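Side-chain contacts in alkyl hydroperoxide reductase AhpD (Legionella pneumophila, PDB 5DIK), which probably reduces alkyl hydroperoxides in the antioxidative response, as a hexameric, all-helical member of the carboxymuconolactone decarboxylase family: residues Lys18-Thr21 and Thr22-Lys26; Glu57-Ala60 and Met61-Val65; Leu83-Thr86 and Arg87-Leu91. One frame throughout, in Å; residues are numbered along the deposited sequence.

Interaction 1: residues Lys18-Thr21 and Thr22-Lys26; sequences KDIT and TQLAK
Thr-22 turns back on Lys-18, one helical turn earlier, and grips its carbonyl twice. The backbone N of Thr-22 lies 3.0 Å from Lys-18 O in the regular helical bond, and Thr-22 OG1 donates to Lys-18 O at 3.1 Å; the two donors reach the oxygen from opposite faces of its plane. The side-chain bond depends on the first torsion of Thr-22 (chi1 -63°), which sets OG1 beside its own nitrogen. Thr-21 repeats the scheme one residue earlier, its hydroxyl bonding to Thr-17 O, while Thr-21 O receives Ala-25 N at 3.0 Å. A short beta-branched hydroxyl suits these solvent-facing positions, since it can bond within its own helix.

Round the helix the chemistry changes. Ile-20 and Leu-24 lie side by side, the CG2 branch of Ile-20 resting 3.9 Å from Leu-24 CG, and their backbones are joined by Leu-24 N to Ile-20 O at 2.9 Å. Ile-20 also packs on Phe-75 of helix 70-82 and on Ala-110 of the second subunit, and Leu-24 meets Leu-106 there. Helix 12-30 is thus amphipathic: threonine hydroxyls bond to carbonyls one turn back on one side, and branched apolar chains serve a subunit interface on another.

Interaction 2: residues Glu57-Ala60 and Met61-Val65; sequences ELIA and MALAV
The flat groups between Glu-57 and Met-61, and between Ile-59 and Leu-63, are peptide units whose carbonyls accept the helical bonds, and their donors stand at unequal tilts. Met-61 N approaches Glu-57 O at 2.9 Å, tilted 31° from the carbonyl plane, whereas Leu-63 N meets Ile-59 O at 3.0 Å with a tilt of only 16°. Apolar carbon crowds round the second oxygen: Leu-63 CG comes within 3.4 Å of Ile-59 O, and Ala-62 CB lies 3.5 Å from it.

The CG2 branch of Ile-59 runs beside Leu-63, 3.9 Å from its CD1, both chains pointing the same way. Met-61 leaves the helix differently. Its CG stands opposite the backbone N (chi1 177°), and two further bends carry the sulfur and methyl away from residues 57-60; so flexible a chain suits packing between helices, against Ser-77 and Ala-112. The small methyls of Ala-60, Ala-62 and Ala-64 allow close packing by neighbouring side chains, Ala-60 against Met-96 of the third subunit.

Every touching residue is buried. Ile-59 and Ala-62 pack on Ala-62 and Ile-59 of the third subunit, a reciprocal exchange. Glu-57 OE1 is hydrogen-bonded to His-76 ND1 of helix 70-82, the helix carrying Cys-72 of the Cys-69 to Cys-72 disulfide, consistent with the redox centre of AhpD relatives. Ala-64 packs on Cys-72 itself, while Leu-58 touches helix 87-99 and Met-61 rests against helix 102-120.

Interaction 3: residues Leu83-Thr86 and Arg87-Leu91; sequences LQAT and REELL
Thr-86 and Glu-89 exchange a pair of hydrogen bonds in which each side chain serves the other's backbone. Thr-86 OG1 accepts from Glu-89 N at 3.1 Å, and Glu-89 OE1 accepts from Thr-86 N at 2.8 Å in a nearly straight bond (169°). That N-H meets OE1 on its anti side, 30° out of the carboxylate plane. The two side chains cross at about a right angle, bringing Glu-89 CG to 3.2 Å from Thr-86 OG1. A first torsion of 67° turns the threonine hydroxyl in between its own nitrogen and carbonyl carbon, facing the first turn of the helix.

This reciprocal pair is a capping box, with Thr-86 as N-cap of helix 87-99; the hydroxyl and carboxylate satisfy N-H groups that have no preceding turn to bond to. The regular helical bonding starts with Leu-90 N to Thr-86 O at 3.0 Å. Just upstream, Gln-84, with positive phi, is the C-prime residue of a Schellman motif that ends helix 70-82, so the chain closes one helix and caps the next within a few residues.

Beyond the box, the other carboxylate oxygen of Glu-89, OE2, forms a salt bridge with Lys-54, probably helping to fix the group's rotation. Ala-85 packs on Lys-54 and Leu-80. The extended Arg-87 reaches away to salt bridges with Glu-117 and with Glu-30 of the fourth subunit.

In the fold
Along the chain the three contacts follow in series. Interaction 1, on helix 12-30, stands apart: its centre is 21 Å from that of interaction 2 and 27 Å from that of interaction 3, which lies on the opposite side of the chain's centre. Interactions 2 and 3, with centres 12 Å apart, touch directly, Glu-57 CG packing 3.5 Å from Leu-83 CD1 and Met-61 CG 3.9 Å from Leu-90 CD1. Helix 53-66 therefore rests against both the start of helix 87-99 and the turn before it. The outlying helix matters to the assembly: Lys-26 of the fourth subunit packs on Arg-87, so segments distant within one chain meet between chains of the hexamer.

Interaction 1: residues Lys18-Thr21 and Thr22-Lys26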
ATOM      1  N   LYS A  18       3.544 -14.025  19.827  1.00 25.97           N
ATOM      2  CA  LYS A  18       4.653 -14.329  20.749  1.00 27.04           C
ATOM      3  C   LYS A  18       6.024 -14.098  20.108  1.00 24.81           C
ATOM      4  O   LYS A  18       6.908 -13.568  20.750  1.00 25.19           O
ATOM      5  CB  LYS A  18       4.535 -15.770  21.307  1.00 29.76           C
ATOM      6  CG  LYS A  18       3.428 -15.874  22.351  1.00 35.68           C
ATOM      7  CD  LYS A  18       3.168 -17.309  22.800  1.00 41.03           C
ATOM      8  CE  LYS A  18       4.176 -17.735  23.852  1.00 48.20           C
ATOM      9  NZ  LYS A  18       3.906 -19.120  24.354  1.00 54.28           N
ATOM     10  N   ASP A  19       6.192 -14.525  18.861  1.00 25.13           N
ATOM     11  CA  ASP A  19       7.448 -14.319  18.140  1.00 26.47           C
ATOM     12  C   ASP A  19       7.746 -12.831  17.938  1.00 24.83           C
ATOM     13  O   ASP A  19       8.893 -12.412  18.050  1.00 23.51           O
ATOM     14  CB  ASP A  19       7.457 -15.073  16.816  1.00 29.68           C
ATOM     15  CG  ASP A  19       7.650 -16.583  17.009  1.00 37.63           C
ATOM     16  OD1 ASP A  19       7.874 -17.011  18.172  1.00 41.17           O
ATOM     17  OD2 ASP A  19       7.542 -17.336  16.017  1.00 46.68           O
ATOM     18  N   ILE A  20       6.723 -12.027  17.680  1.00 24.15           N
ATOM     19  CA  ILE A  20       6.939 -10.582  17.570  1.00 23.10           C
ATOM     20  C   ILE A  20       7.296  -9.996  18.942  1.00 22.99           C
ATOM     21  O   ILE A  20       8.221  -9.190  19.068  1.00 22.44           O
ATOM     22  CB  ILE A  20       5.717  -9.884  16.948  1.00 22.82           C
ATOM     23  CG1 ILE A  20       5.612 -10.260  15.466  1.00 23.93           C
ATOM     24  CG2 ILE A  20       5.807  -8.379  17.162  1.00 22.29           C
ATOM     25  CD1 ILE A  20       4.244 -10.018  14.833  1.00 23.70           C
ATOM     26  N   THR A  21       6.580 -10.413  19.977  1.00 23.34           N
ATOM     27  CA  THR A  21       6.829  -9.909  21.332  1.00 23.99           C
ATOM     28  C   THR A  21       8.268 -10.188  21.778  1.00 23.13           C
ATOM     29  O   THR A  21       8.876  -9.341  22.403  1.00 23.44           O
ATOM     30  CB  THR A  21       5.808 -10.490  22.338  1.00 25.38           C
ATOM     31  OG1 THR A  21       4.510 -10.005  21.990  1.00 26.49           O
ATOM     32  CG2 THR A  21       6.127 -10.078  23.803  1.00 27.07           C
ATOM     33  N   THR A  22       8.801 -11.350  21.418  1.00 22.81           N
ATOM     34  CA  THR A  22      10.193 -11.687  21.732  1.00 25.07           C
ATOM     35  C   THR A  22      11.159 -10.637  21.151  1.00 24.47           C
ATOM     36  O   THR A  22      12.125 -10.227  21.816  1.00 23.92           O
ATOM     37  CB  THR A  22      10.536 -13.084  21.190  1.00 27.40           C
ATOM     38  OG1 THR A  22       9.715 -14.047  21.860  1.00 28.97           O
ATOM     39  CG2 THR A  22      12.032 -13.434  21.380  1.00 29.54           C
ATOM     40  N   GLN A  23      10.895 -10.195  19.918  1.00 21.81           N
ATOM     41  CA  GLN A  23      11.735  -9.162  19.315  1.00 20.54           C
ATOM     42  C   GLN A  23      11.490  -7.788  19.912  1.00 19.94           C
ATOM     43  O   GLN A  23      12.442  -7.040  20.138  1.00 18.65           O
ATOM     44  CB  GLN A  23      11.579  -9.136  17.785  1.00 21.03           C
ATOM     45  CG  GLN A  23      11.738 -10.493  17.106  1.00 23.57           C
ATOM     46  CD  GLN A  23      13.085 -11.172  17.380  1.00 26.00           C
ATOM     47  OE1 GLN A  23      14.094 -10.530  17.626  1.00 28.80           O
ATOM     48  NE2 GLN A  23      13.097 -12.495  17.279  1.00 28.34           N
ATOM     49  N   LEU A  24      10.238  -7.444  20.189  1.00 21.62           N
ATOM     50  CA  LEU A  24       9.924  -6.147  20.761  1.00 22.23           C
ATOM     51  C   LEU A  24      10.556  -5.936  22.147  1.00 22.83           C
ATOM     52  O   LEU A  24      10.904  -4.812  22.500  1.00 21.23           O
ATOM     53  CB  LEU A  24       8.406  -5.939  20.877  1.00 24.30           C
ATOM     54  CG  LEU A  24       7.564  -5.934  19.597  1.00 25.76           C
ATOM     55  CD1 LEU A  24       6.118  -5.653  19.945  1.00 27.55           C
ATOM     56  CD2 LEU A  24       8.102  -4.941  18.598  1.00 28.16           C
ATOM     57  N   ALA A  25      10.674  -7.015  22.925  1.00 22.87           N
ATOM     58  CA  ALA A  25      11.400  -6.974  24.221  1.00 24.05           C
ATOM     59  C   ALA A  25      12.850  -6.548  24.023  1.00 23.48           C
ATOM     60  O   ALA A  25      13.398  -5.778  24.819  1.00 23.18           O
ATOM     61  CB  ALA A  25      11.363  -8.344  24.906  1.00 23.99           C
ATOM     62  N   LYS A  26      13.463  -7.022  22.940  1.00 22.26           N
ATOM     63  CA  LYS A  26      14.806  -6.573  22.577  1.00 24.16           C
ATOM     64  C   LYS A  26      14.832  -5.100  22.180  1.00 23.96           C
ATOM     65  O   LYS A  26      15.724  -4.365  22.591  1.00 21.49           O
ATOM     66  CB  LYS A  26      15.401  -7.431  21.468  1.00 26.32           C
ATOM     67  CG  LYS A  26      15.519  -8.912  21.826  1.00 28.22           C
ATOM     68  CD  LYS A  26      15.905  -9.699  20.600  1.00 28.77           C
ATOM     69  CE  LYS A  26      15.697 -11.196  20.774  1.00 28.68           C
ATOM     70  NZ  LYS A  26      15.988 -11.869  19.496  1.00 29.10           N
TER

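Interaction 2: residues Glu57-Ala60 and Met61-Val65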
ATOM      1  N   GLU A  57     -10.414   0.066  19.218  1.00 16.43           N
ATOM      2  CA  GLU A  57      -9.812  -1.176  18.771  1.00 18.67           C
ATOM      3  C   GLU A  57     -10.465  -1.785  17.543  1.00 16.72           C
ATOM      4  O   GLU A  57      -9.777  -2.492  16.797  1.00 16.93           O
ATOM      5  CB  GLU A  57      -9.814  -2.266  19.859  1.00 22.32           C
ATOM      6  CG  GLU A  57      -8.718  -2.074  20.852  1.00 28.25           C
ATOM      7  CD  GLU A  57      -7.314  -2.146  20.263  1.00 27.61           C
ATOM      8  OE1 GLU A  57      -6.946  -3.121  19.584  1.00 33.22           O
ATOM      9  OE2 GLU A  57      -6.551  -1.249  20.598  1.00 30.59           O
ATOM     10  N   LEU A  58     -11.777  -1.597  17.380  1.00 15.83           N
ATOM     11  CA  LEU A  58     -12.455  -2.001  16.174  1.00 15.91           C
ATOM     12  C   LEU A  58     -11.870  -1.232  14.975  1.00 15.77           C
ATOM     13  O   LEU A  58     -11.647  -1.814  13.908  1.00 14.90           O
ATOM     14  CB  LEU A  58     -13.969  -1.823  16.293  1.00 16.75           C
ATOM     15  CG  LEU A  58     -14.641  -2.815  17.247  1.00 18.64           C
ATOM     16  CD1 LEU A  58     -16.063  -2.407  17.526  1.00 19.41           C
ATOM     17  CD2 LEU A  58     -14.589  -4.237  16.694  1.00 19.40           C
ATOM     18  N   ILE A  59     -11.594   0.057  15.159  1.00 14.58           N
ATOM     19  CA  ILE A  59     -10.930   0.847  14.126  1.00 15.20           C
ATOM     20  C   ILE A  59      -9.539   0.294  13.826  1.00 14.39           C
ATOM     21  O   ILE A  59      -9.181   0.118  12.654  1.00 14.91           O
ATOM     22  CB  ILE A  59     -10.854   2.332  14.518  1.00 15.83           C
ATOM     23  CG1 ILE A  59     -12.270   2.917  14.575  1.00 17.14           C
ATOM     24  CG2 ILE A  59      -9.970   3.126  13.547  1.00 15.64           C
ATOM     25  CD1 ILE A  59     -12.316   4.249  15.306  1.00 18.09           C
ATOM     26  N   ALA A  60      -8.778  -0.032  14.864  1.00 14.01           N
ATOM     27  CA  ALA A  60      -7.441  -0.620  14.685  1.00 14.71           C
ATOM     28  C   ALA A  60      -7.522  -1.935  13.907  1.00 14.18           C
ATOM     29  O   ALA A  60      -6.688  -2.185  13.049  1.00 13.97           O
ATOM     30  CB  ALA A  60      -6.748  -0.831  16.017  1.00 14.57           C
ATOM     31  N   MET A  61      -8.531  -2.749  14.193  1.00 14.58           N
ATOM     32  CA  MET A  61      -8.698  -4.045  13.483  1.00 15.79           C
ATOM     33  C   MET A  61      -9.002  -3.832  12.004  1.00 14.70           C
ATOM     34  O   MET A  61      -8.419  -4.500  11.158  1.00 14.85           O
ATOM     35  CB  MET A  61      -9.791  -4.893  14.110  1.00 17.09           C
ATOM     36  CG  MET A  61     -10.043  -6.201  13.345  1.00 20.08           C
ATOM     37  SD  MET A  61      -8.563  -7.238  13.197  1.00 24.74           S
ATOM     38  CE  MET A  61      -8.666  -7.837  14.880  1.00 22.44           C
ATOM     39  N   ALA A  62      -9.884  -2.893  11.696  1.00 14.27           N
ATOM     40  CA  ALA A  62     -10.136  -2.532  10.303  1.00 14.67           C
ATOM     41  C   ALA A  62      -8.877  -2.114   9.568  1.00 13.73           C
ATOM     42  O   ALA A  62      -8.638  -2.573   8.436  1.00 13.42           O
ATOM     43  CB  ALA A  62     -11.193  -1.451  10.191  1.00 14.13           C
ATOM     44  N   LEU A  63      -8.069  -1.275  10.208  1.00 13.99           N
ATOM     45  CA  LEU A  63      -6.812  -0.804   9.644  1.00 14.89           C
ATOM     46  C   LEU A  63      -5.798  -1.937   9.471  1.00 14.59           C
ATOM     47  O   LEU A  63      -5.077  -1.993   8.480  1.00 13.33           O
ATOM     48  CB  LEU A  63      -6.208   0.284  10.560  1.00 16.67           C
ATOM     49  CG  LEU A  63      -6.919   1.619  10.529  1.00 18.85           C
ATOM     50  CD1 LEU A  63      -6.541   2.497  11.718  1.00 21.07           C
ATOM     51  CD2 LEU A  63      -6.558   2.345   9.266  1.00 19.60           C
ATOM     52  N   ALA A  64      -5.748  -2.839  10.445  1.00 14.81           N
ATOM     53  CA  ALA A  64      -4.891  -4.014  10.342  1.00 15.09           C
ATOM     54  C   ALA A  64      -5.216  -4.920   9.158  1.00 14.26           C
ATOM     55  O   ALA A  64      -4.301  -5.465   8.526  1.00 14.80           O
ATOM     56  CB  ALA A  64      -4.924  -4.807  11.653  1.00 15.90           C
ATOM     57  N   VAL A  65      -6.513  -5.081   8.877  1.00 14.14           N
ATOM     58  CA  VAL A  65      -6.987  -5.851   7.747  1.00 13.33           C
ATOM     59  C   VAL A  65      -6.615  -5.102   6.466  1.00 14.40           C
ATOM     60  O   VAL A  65      -6.051  -5.705   5.516  1.00 13.07           O
ATOM     61  CB  VAL A  65      -8.494  -6.138   7.864  1.00 14.14           C
ATOM     62  CG1 VAL A  65      -9.109  -6.636   6.561  1.00 13.55           C
ATOM     63  CG2 VAL A  65      -8.728  -7.122   9.002  1.00 14.56           C
TER

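Interaction 3: residues Leu83-Thr86 and Arg87-Leu91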
ATOM      1  N   LEU A  83     -11.337  -6.630  25.549  1.00 26.60           N
ATOM      2  CA  LEU A  83     -12.292  -5.534  25.699  1.00 26.26           C
ATOM      3  C   LEU A  83     -13.757  -5.968  25.512  1.00 27.26           C
ATOM      4  O   LEU A  83     -14.629  -5.127  25.433  1.00 26.48           O
ATOM      5  CB  LEU A  83     -11.955  -4.408  24.721  1.00 29.21           C
ATOM      6  CG  LEU A  83     -10.650  -3.671  24.998  1.00 29.79           C
ATOM      7  CD1 LEU A  83     -10.339  -2.691  23.884  1.00 29.90           C
ATOM      8  CD2 LEU A  83     -10.715  -2.953  26.335  1.00 31.36           C
ATOM      9  N   GLN A  84     -13.992  -7.274  25.419  1.00 27.45           N
ATOM     10  CA  GLN A  84     -15.315  -7.866  25.281  1.00 30.51           C
ATOM     11  C   GLN A  84     -16.104  -7.393  24.051  1.00 27.64           C
ATOM     12  O   GLN A  84     -17.330  -7.268  24.073  1.00 25.49           O
ATOM     13  CB  GLN A  84     -16.120  -7.685  26.594  1.00 32.50           C
ATOM     14  CG  GLN A  84     -15.391  -8.228  27.816  1.00 37.93           C
ATOM     15  CD  GLN A  84     -16.154  -7.974  29.107  1.00 43.09           C
ATOM     16  OE1 GLN A  84     -17.293  -7.510  29.096  1.00 49.51           O
ATOM     17  NE2 GLN A  84     -15.522  -8.261  30.221  1.00 50.12           N
ATOM     18  N   ALA A  85     -15.397  -7.188  22.950  1.00 25.59           N
ATOM     19  CA  ALA A  85     -16.062  -6.978  21.669  1.00 25.21           C
ATOM     20  C   ALA A  85     -16.825  -8.237  21.290  1.00 24.15           C
ATOM     21  O   ALA A  85     -16.348  -9.342  21.517  1.00 25.90           O
ATOM     22  CB  ALA A  85     -15.025  -6.658  20.586  1.00 25.90           C
ATOM     23  N   THR A  86     -17.991  -8.080  20.696  1.00 23.50           N
ATOM     24  CA  THR A  86     -18.751  -9.241  20.238  1.00 26.15           C
ATOM     25  C   THR A  86     -18.301  -9.641  18.832  1.00 27.12           C
ATOM     26  O   THR A  86     -17.717  -8.852  18.069  1.00 22.14           O
ATOM     27  CB  THR A  86     -20.262  -8.973  20.223  1.00 25.42           C
ATOM     28  OG1 THR A  86     -20.559  -7.993  19.216  1.00 27.39           O
ATOM     29  CG2 THR A  86     -20.743  -8.471  21.593  1.00 27.61           C
ATOM     30  N   ARG A  87     -18.579 -10.890  18.519  1.00 24.21           N
ATOM     31  CA  ARG A  87     -18.387 -11.426  17.188  1.00 25.52           C
ATOM     32  C   ARG A  87     -19.071 -10.561  16.118  1.00 25.06           C
ATOM     33  O   ARG A  87     -18.487 -10.281  15.068  1.00 22.94           O
ATOM     34  CB  ARG A  87     -18.962 -12.853  17.177  1.00 26.29           C
ATOM     35  CG  ARG A  87     -18.630 -13.627  15.935  1.00 27.72           C
ATOM     36  CD  ARG A  87     -19.322 -14.972  15.990  1.00 28.72           C
ATOM     37  NE  ARG A  87     -19.025 -15.735  14.803  1.00 26.63           N
ATOM     38  CZ  ARG A  87     -17.964 -16.495  14.647  1.00 27.66           C
ATOM     39  NH1 ARG A  87     -17.071 -16.635  15.621  1.00 30.22           N
ATOM     40  NH2 ARG A  87     -17.817 -17.166  13.519  1.00 30.66           N
ATOM     41  N   GLU A  88     -20.303 -10.131  16.389  1.00 23.99           N
ATOM     42  CA  GLU A  88     -21.036  -9.309  15.456  1.00 23.96           C
ATOM     43  C   GLU A  88     -20.409  -7.916  15.233  1.00 22.36           C
ATOM     44  O   GLU A  88     -20.424  -7.423  14.111  1.00 19.06           O
ATOM     45  CB  GLU A  88     -22.510  -9.150  15.864  1.00 29.14           C
ATOM     46  CG  GLU A  88     -23.369  -8.318  14.888  1.00 37.54           C
ATOM     47  CD  GLU A  88     -23.538  -8.909  13.477  1.00 43.18           C
ATOM     48  OE1 GLU A  88     -23.312 -10.120  13.305  0.60 50.43           O
ATOM     49  OE2 GLU A  88     -23.898  -8.160  12.539  1.00 47.18           O
ATOM     50  N   GLU A  89     -19.908  -7.297  16.287  1.00 19.31           N
ATOM     51  CA  GLU A  89     -19.167  -6.021  16.145  1.00 21.71           C
ATOM     52  C   GLU A  89     -17.938  -6.257  15.267  1.00 19.54           C
ATOM     53  O   GLU A  89     -17.648  -5.447  14.389  1.00 18.48           O
ATOM     54  CB  GLU A  89     -18.750  -5.447  17.518  1.00 22.41           C
ATOM     55  CG  GLU A  89     -19.927  -4.946  18.327  1.00 25.24           C
ATOM     56  CD  GLU A  89     -19.602  -4.682  19.798  1.00 27.93           C
ATOM     57  OE1 GLU A  89     -18.712  -5.345  20.388  1.00 28.32           O
ATOM     58  OE2 GLU A  89     -20.246  -3.793  20.362  1.00 31.72           O
ATOM     59  N   LEU A  90     -17.221  -7.358  15.498  1.00 18.31           N
ATOM     60  CA  LEU A  90     -16.061  -7.676  14.648  1.00 19.87           C
ATOM     61  C   LEU A  90     -16.473  -7.844  13.183  1.00 19.18           C
ATOM     62  O   LEU A  90     -15.870  -7.242  12.289  1.00 16.70           O
ATOM     63  CB  LEU A  90     -15.327  -8.918  15.155  1.00 20.80           C
ATOM     64  CG  LEU A  90     -14.242  -9.449  14.218  1.00 23.24           C
ATOM     65  CD1 LEU A  90     -13.085  -8.477  14.180  1.00 24.36           C
ATOM     66  CD2 LEU A  90     -13.755 -10.819  14.643  1.00 24.95           C
ATOM     67  N   LEU A  91     -17.502  -8.673  12.932  1.00 18.22           N
ATOM     68  CA  LEU A  91     -17.938  -8.921  11.583  1.00 20.70           C
ATOM     69  C   LEU A  91     -18.276  -7.617  10.866  1.00 19.41           C
ATOM     70  O   LEU A  91     -17.989  -7.466   9.687  1.00 18.73           O
ATOM     71  CB  LEU A  91     -19.125  -9.884  11.537  1.00 21.84           C
ATOM     72  CG  LEU A  91     -18.816 -11.333  11.952  1.00 23.73           C
ATOM     73  CD1 LEU A  91     -20.112 -12.126  11.978  1.00 24.92           C
ATOM     74  CD2 LEU A  91     -17.814 -11.999  11.028  1.00 26.51           C
TER